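Long-range contact in tRNA-splicing endonuclease (Sulfolobus tokodaii, PDB 2CV8), which probably cleaves precursor tRNAs at both splice sites, releasing the intron and two tRNA halves with 2',3'-cyclic phosphate and 5'-hydroxyl ends: residues R86-L97 / Y128-N136. Numbering follows the deposited sequence.
Sequences RFRILYSVYEDL and YLVIALDEN
Ala132 sits beneath the first turns of helix 87-97, where Ile89, Leu90 and Val93 gather round its methyl group. The nearest of them is Val93, whose CG2 lies 3.5 Å from Ala132 CB; Leu90 adds CD2 at 3.9 Å. The small side chain is consistent with the close approach of strand and helix, whose axes come to 7.4 Å with directions differing by 130°. The CA atoms of Leu90 and Ala132 are 5.8 Å apart.

Ile89 extends the contact toward the end of the strand. Its CG1 takes the position between backbone N and carbonyl carbon (chi1 63°), and the extended second torsion carries CD1 over the strand backbone, 3.6 Å from Ala132 O and also against Leu133 CA. The other branch, CG2, rests on Asp134 CB at 3.9 Å, the two side chains crossing at about a right angle. An alanine at this position would remove both branches and would probably leave the backbone at Leu133 and the CB of Asp134 without their apolar cover from the helix.

Val93 uses its second methyl as well: CG1, anti to the backbone N, meets Val130 CG1 at 4.0 Å, while one turn on Leu97 CD1 meets Val130 CG2 tip to tip. The polar link is at the N-cap residue, Arg86, whose NH2 donates to Ala132 O at 3.1 Å, the oxygen lying in the guanidinium plane. The same NH2 forms a salt bridge with Asp113, whose carboxylate also accepts from Ala132 N.

Helix 87-99 thus packs on one face of the catalytic domain's mixed sheet, across the central strand 128-134. Phe114 and Val116 of the adjacent strand 114-117 continue this apolar surface, strand 157-163 flanks the other edge, and Ile51 of helix 50-58 covers Leu90 from the N-terminal domain.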
loop_
_atom_site.group_PDB
_atom_site.type_symbol
_atom_site.label_atom_id
_atom_site.label_comp_id
_atom_site.label_asym_id
_atom_site.label_seq_id
_atom_site.Cartn_x
_atom_site.Cartn_y
_atom_site.Cartn_z
ATOM N N ARG B 86 9.011 0.531 -16.799
ATOM C CA ARG B 86 9.221 0.015 -15.444
ATOM C C ARG B 86 10.057 -1.269 -15.441
ATOM O O ARG B 86 10.062 -2.028 -14.464
ATOM C CB ARG B 86 7.875 -0.237 -14.757
ATOM C CG ARG B 86 7.022 1.016 -14.582
ATOM C CD ARG B 86 5.588 0.646 -14.251
ATOM N NE ARG B 86 5.509 -0.182 -13.050
ATOM C CZ ARG B 86 4.739 -1.262 -12.934
ATOM N NH1 ARG B 86 3.975 -1.654 -13.951
ATOM N NH2 ARG B 86 4.736 -1.954 -11.799
ATOM N N PHE B 87 10.787 -1.494 -16.529
ATOM C CA PHE B 87 11.611 -2.679 -16.645
ATOM C C PHE B 87 12.553 -2.866 -15.462
ATOM O O PHE B 87 12.655 -3.969 -14.932
ATOM C CB PHE B 87 12.438 -2.655 -17.930
ATOM C CG PHE B 87 13.267 -3.901 -18.132
ATOM C CD1 PHE B 87 12.722 -5.028 -18.756
ATOM C CD2 PHE B 87 14.570 -3.977 -17.629
ATOM C CE1 PHE B 87 13.457 -6.207 -18.872
ATOM C CE2 PHE B 87 15.318 -5.156 -17.737
ATOM C CZ PHE B 87 14.758 -6.273 -18.360
ATOM N N ARG B 88 13.245 -1.803 -15.055
ATOM C CA ARG B 88 14.178 -1.896 -13.940
ATOM C C ARG B 88 13.533 -2.395 -12.652
ATOM O O ARG B 88 14.034 -3.341 -12.030
ATOM C CB ARG B 88 14.856 -0.550 -13.665
ATOM C CG ARG B 88 15.906 -0.150 -14.683
ATOM C CD ARG B 88 16.897 0.833 -14.072
ATOM N NE ARG B 88 17.870 1.304 -15.051
ATOM C CZ ARG B 88 17.614 2.219 -15.980
ATOM N NH1 ARG B 88 16.408 2.772 -16.053
ATOM N NH2 ARG B 88 18.558 2.574 -16.843
ATOM N N ILE B 89 12.427 -1.783 -12.244
ATOM C CA ILE B 89 11.813 -2.219 -11.005
ATOM C C ILE B 89 11.142 -3.562 -11.166
ATOM O O ILE B 89 11.117 -4.355 -10.214
ATOM C CB ILE B 89 10.803 -1.189 -10.458
ATOM C CG1 ILE B 89 9.648 -0.998 -11.426
ATOM C CG2 ILE B 89 11.499 0.125 -10.229
ATOM C CD1 ILE B 89 8.534 -0.149 -10.852
ATOM N N LEU B 90 10.615 -3.829 -12.364
ATOM C CA LEU B 90 9.946 -5.104 -12.634
ATOM C C LEU B 90 10.919 -6.279 -12.656
ATOM O O LEU B 90 10.618 -7.352 -12.133
ATOM C CB LEU B 90 9.188 -5.053 -13.962
ATOM C CG LEU B 90 7.897 -4.226 -13.977
ATOM C CD1 LEU B 90 7.358 -4.174 -15.376
ATOM C CD2 LEU B 90 6.874 -4.811 -13.021
ATOM N N TYR B 91 12.087 -6.081 -13.258
ATOM C CA TYR B 91 13.070 -7.150 -13.302
ATOM C C TYR B 91 13.662 -7.364 -11.907
ATOM O O TYR B 91 13.980 -8.488 -11.516
ATOM C CB TYR B 91 14.196 -6.836 -14.296
ATOM C CG TYR B 91 15.255 -7.916 -14.309
ATOM C CD1 TYR B 91 15.025 -9.143 -14.942
ATOM C CD2 TYR B 91 16.452 -7.754 -13.605
ATOM C CE1 TYR B 91 15.961 -10.183 -14.869
ATOM C CE2 TYR B 91 17.384 -8.785 -13.522
ATOM C CZ TYR B 91 17.134 -9.996 -14.157
ATOM O OH TYR B 91 18.060 -11.012 -14.070
ATOM N N SER B 92 13.807 -6.283 -11.155
ATOM C CA SER B 92 14.357 -6.386 -9.809
ATOM C C SER B 92 13.499 -7.279 -8.929
ATOM O O SER B 92 14.031 -8.130 -8.211
ATOM C CB SER B 92 14.498 -4.999 -9.173
ATOM O OG SER B 92 15.509 -4.251 -9.834
ATOM N N VAL B 93 12.179 -7.099 -8.985
ATOM C CA VAL B 93 11.297 -7.936 -8.177
ATOM C C VAL B 93 11.212 -9.338 -8.790
ATOM O O VAL B 93 11.237 -10.340 -8.068
ATOM C CB VAL B 93 9.851 -7.361 -8.062
ATOM C CG1 VAL B 93 9.015 -8.241 -7.129
ATOM C CG2 VAL B 93 9.873 -5.946 -7.522
ATOM N N TYR B 94 11.114 -9.419 -10.115
ATOM C CA TYR B 94 11.035 -10.727 -10.752
ATOM C C TYR B 94 12.199 -11.587 -10.303
ATOM O O TYR B 94 12.014 -12.690 -9.777
ATOM C CB TYR B 94 11.098 -10.626 -12.272
ATOM C CG TYR B 94 10.952 -11.983 -12.930
ATOM C CD1 TYR B 94 9.701 -12.523 -13.186
ATOM C CD2 TYR B 94 12.065 -12.746 -13.231
ATOM C CE1 TYR B 94 9.561 -13.790 -13.725
ATOM C CE2 TYR B 94 11.942 -14.023 -13.764
ATOM C CZ TYR B 94 10.687 -14.541 -14.007
ATOM O OH TYR B 94 10.571 -15.821 -14.483
ATOM N N GLU B 95 13.400 -11.062 -10.529
ATOM C CA GLU B 95 14.641 -11.742 -10.188
ATOM C C GLU B 95 14.732 -12.114 -8.711
ATOM O O GLU B 95 14.978 -13.271 -8.372
ATOM C CB GLU B 95 15.821 -10.854 -10.561
ATOM C CG GLU B 95 17.162 -11.472 -10.283
ATOM C CD GLU B 95 18.278 -10.482 -10.489
ATOM O OE1 GLU B 95 18.300 -9.468 -9.750
ATOM O OE2 GLU B 95 19.122 -10.713 -11.385
ATOM N N ASP B 96 14.542 -11.123 -7.843
ATOM C CA ASP B 96 14.616 -11.330 -6.404
ATOM C C ASP B 96 13.673 -12.434 -5.966
ATOM O O ASP B 96 14.054 -13.331 -5.216
ATOM C CB ASP B 96 14.273 -10.027 -5.682
ATOM C CG ASP B 96 14.402 -10.131 -4.157
ATOM O OD1 ASP B 96 13.363 -10.269 -3.470
ATOM O OD2 ASP B 96 15.542 -10.061 -3.646
ATOM N N LEU B 97 12.438 -12.374 -6.439
ATOM C CA LEU B 97 11.471 -13.380 -6.073
ATOM C C LEU B 97 11.828 -14.721 -6.675
ATOM O O LEU B 97 11.716 -15.763 -6.023
ATOM C CB LEU B 97 10.074 -12.959 -6.517
ATOM C CG LEU B 97 9.448 -11.847 -5.670
ATOM C CD1 LEU B 97 7.990 -11.659 -6.061
ATOM C CD2 LEU B 97 9.545 -12.213 -4.196
ATOM N N TYR B 128 0.236 -15.255 -4.690
ATOM C CA TYR B 128 0.386 -13.971 -4.021
ATOM C C TYR B 128 0.525 -12.970 -5.152
ATOM O O TYR B 128 1.252 -13.206 -6.107
ATOM C CB TYR B 128 1.635 -13.941 -3.132
ATOM C CG TYR B 128 1.530 -14.870 -1.955
ATOM C CD1 TYR B 128 2.080 -16.150 -1.997
ATOM C CD2 TYR B 128 0.797 -14.504 -0.829
ATOM C CE1 TYR B 128 1.895 -17.050 -0.943
ATOM C CE2 TYR B 128 0.602 -15.393 0.228
ATOM C CZ TYR B 128 1.152 -16.665 0.164
ATOM O OH TYR B 128 0.948 -17.552 1.199
ATOM N N LEU B 129 -0.189 -11.862 -5.062
ATOM C CA LEU B 129 -0.125 -10.838 -6.092
ATOM C C LEU B 129 0.847 -9.752 -5.674
ATOM O O LEU B 129 0.752 -9.206 -4.575
ATOM C CB LEU B 129 -1.510 -10.244 -6.319
ATOM C CG LEU B 129 -2.365 -10.876 -7.416
ATOM C CD1 LEU B 129 -2.064 -12.356 -7.568
ATOM C CD2 LEU B 129 -3.820 -10.644 -7.075
ATOM N N VAL B 130 1.788 -9.439 -6.553
ATOM C CA VAL B 130 2.779 -8.425 -6.241
ATOM C C VAL B 130 2.780 -7.307 -7.264
ATOM O O VAL B 130 2.613 -7.532 -8.464
ATOM C CB VAL B 130 4.232 -9.026 -6.182
ATOM C CG1 VAL B 130 5.223 -7.960 -5.742
ATOM C CG2 VAL B 130 4.294 -10.211 -5.227
ATOM N N ILE B 131 2.973 -6.093 -6.772
ATOM C CA ILE B 131 3.051 -4.921 -7.623
ATOM C C ILE B 131 4.381 -4.266 -7.320
ATOM O O ILE B 131 4.612 -3.818 -6.197
ATOM C CB ILE B 131 1.909 -3.944 -7.327
ATOM C CG1 ILE B 131 0.626 -4.441 -8.014
ATOM C CG2 ILE B 131 2.302 -2.545 -7.763
ATOM C CD1 ILE B 131 -0.604 -3.682 -7.645
ATOM N N ALA B 132 5.260 -4.235 -8.320
ATOM C CA ALA B 132 6.581 -3.642 -8.157
ATOM C C ALA B 132 6.515 -2.117 -8.161
ATOM O O ALA B 132 5.764 -1.513 -8.932
ATOM C CB ALA B 132 7.508 -4.129 -9.258
ATOM N N LEU B 133 7.313 -1.500 -7.295
ATOM C CA LEU B 133 7.333 -0.057 -7.189
ATOM C C LEU B 133 8.723 0.508 -6.962
ATOM O O LEU B 133 9.602 -0.148 -6.402
ATOM C CB LEU B 133 6.411 0.385 -6.053
ATOM C CG LEU B 133 5.328 1.383 -6.439
ATOM C CD1 LEU B 133 4.568 0.907 -7.686
ATOM C CD2 LEU B 133 4.398 1.563 -5.267
ATOM N N ASP B 134 8.899 1.741 -7.418
ATOM C CA ASP B 134 10.146 2.470 -7.277
ATOM C C ASP B 134 9.953 3.217 -5.958
ATOM O O ASP B 134 9.025 4.008 -5.805
ATOM C CB ASP B 134 10.295 3.388 -8.493
ATOM C CG ASP B 134 11.350 4.455 -8.316
ATOM O OD1 ASP B 134 12.261 4.310 -7.467
ATOM O OD2 ASP B 134 11.263 5.454 -9.060
ATOM N N GLU B 135 10.774 2.872 -4.968
ATOM C CA GLU B 135 10.659 3.462 -3.638
ATOM C C GLU B 135 10.365 4.954 -3.633
ATOM O O GLU B 135 9.629 5.447 -2.773
ATOM C CB GLU B 135 11.925 3.189 -2.821
ATOM C CG GLU B 135 13.192 3.821 -3.386
ATOM C CD GLU B 135 14.437 3.482 -2.574
ATOM O OE1 GLU B 135 15.546 3.882 -2.993
ATOM O OE2 GLU B 135 14.307 2.819 -1.519
ATOM N N ASN B 136 10.914 5.671 -4.606
ATOM C CA ASN B 136 10.731 7.112 -4.663
ATOM C C ASN B 136 9.481 7.581 -5.385
ATOM O O ASN B 136 8.915 8.619 -5.035
ATOM C CB ASN B 136 11.974 7.730 -5.284
ATOM C CG ASN B 136 13.238 7.128 -4.723
ATOM O OD1 ASN B 136 13.481 7.193 -3.510
ATOM N ND2 ASN B 136 14.044 6.511 -5.593
#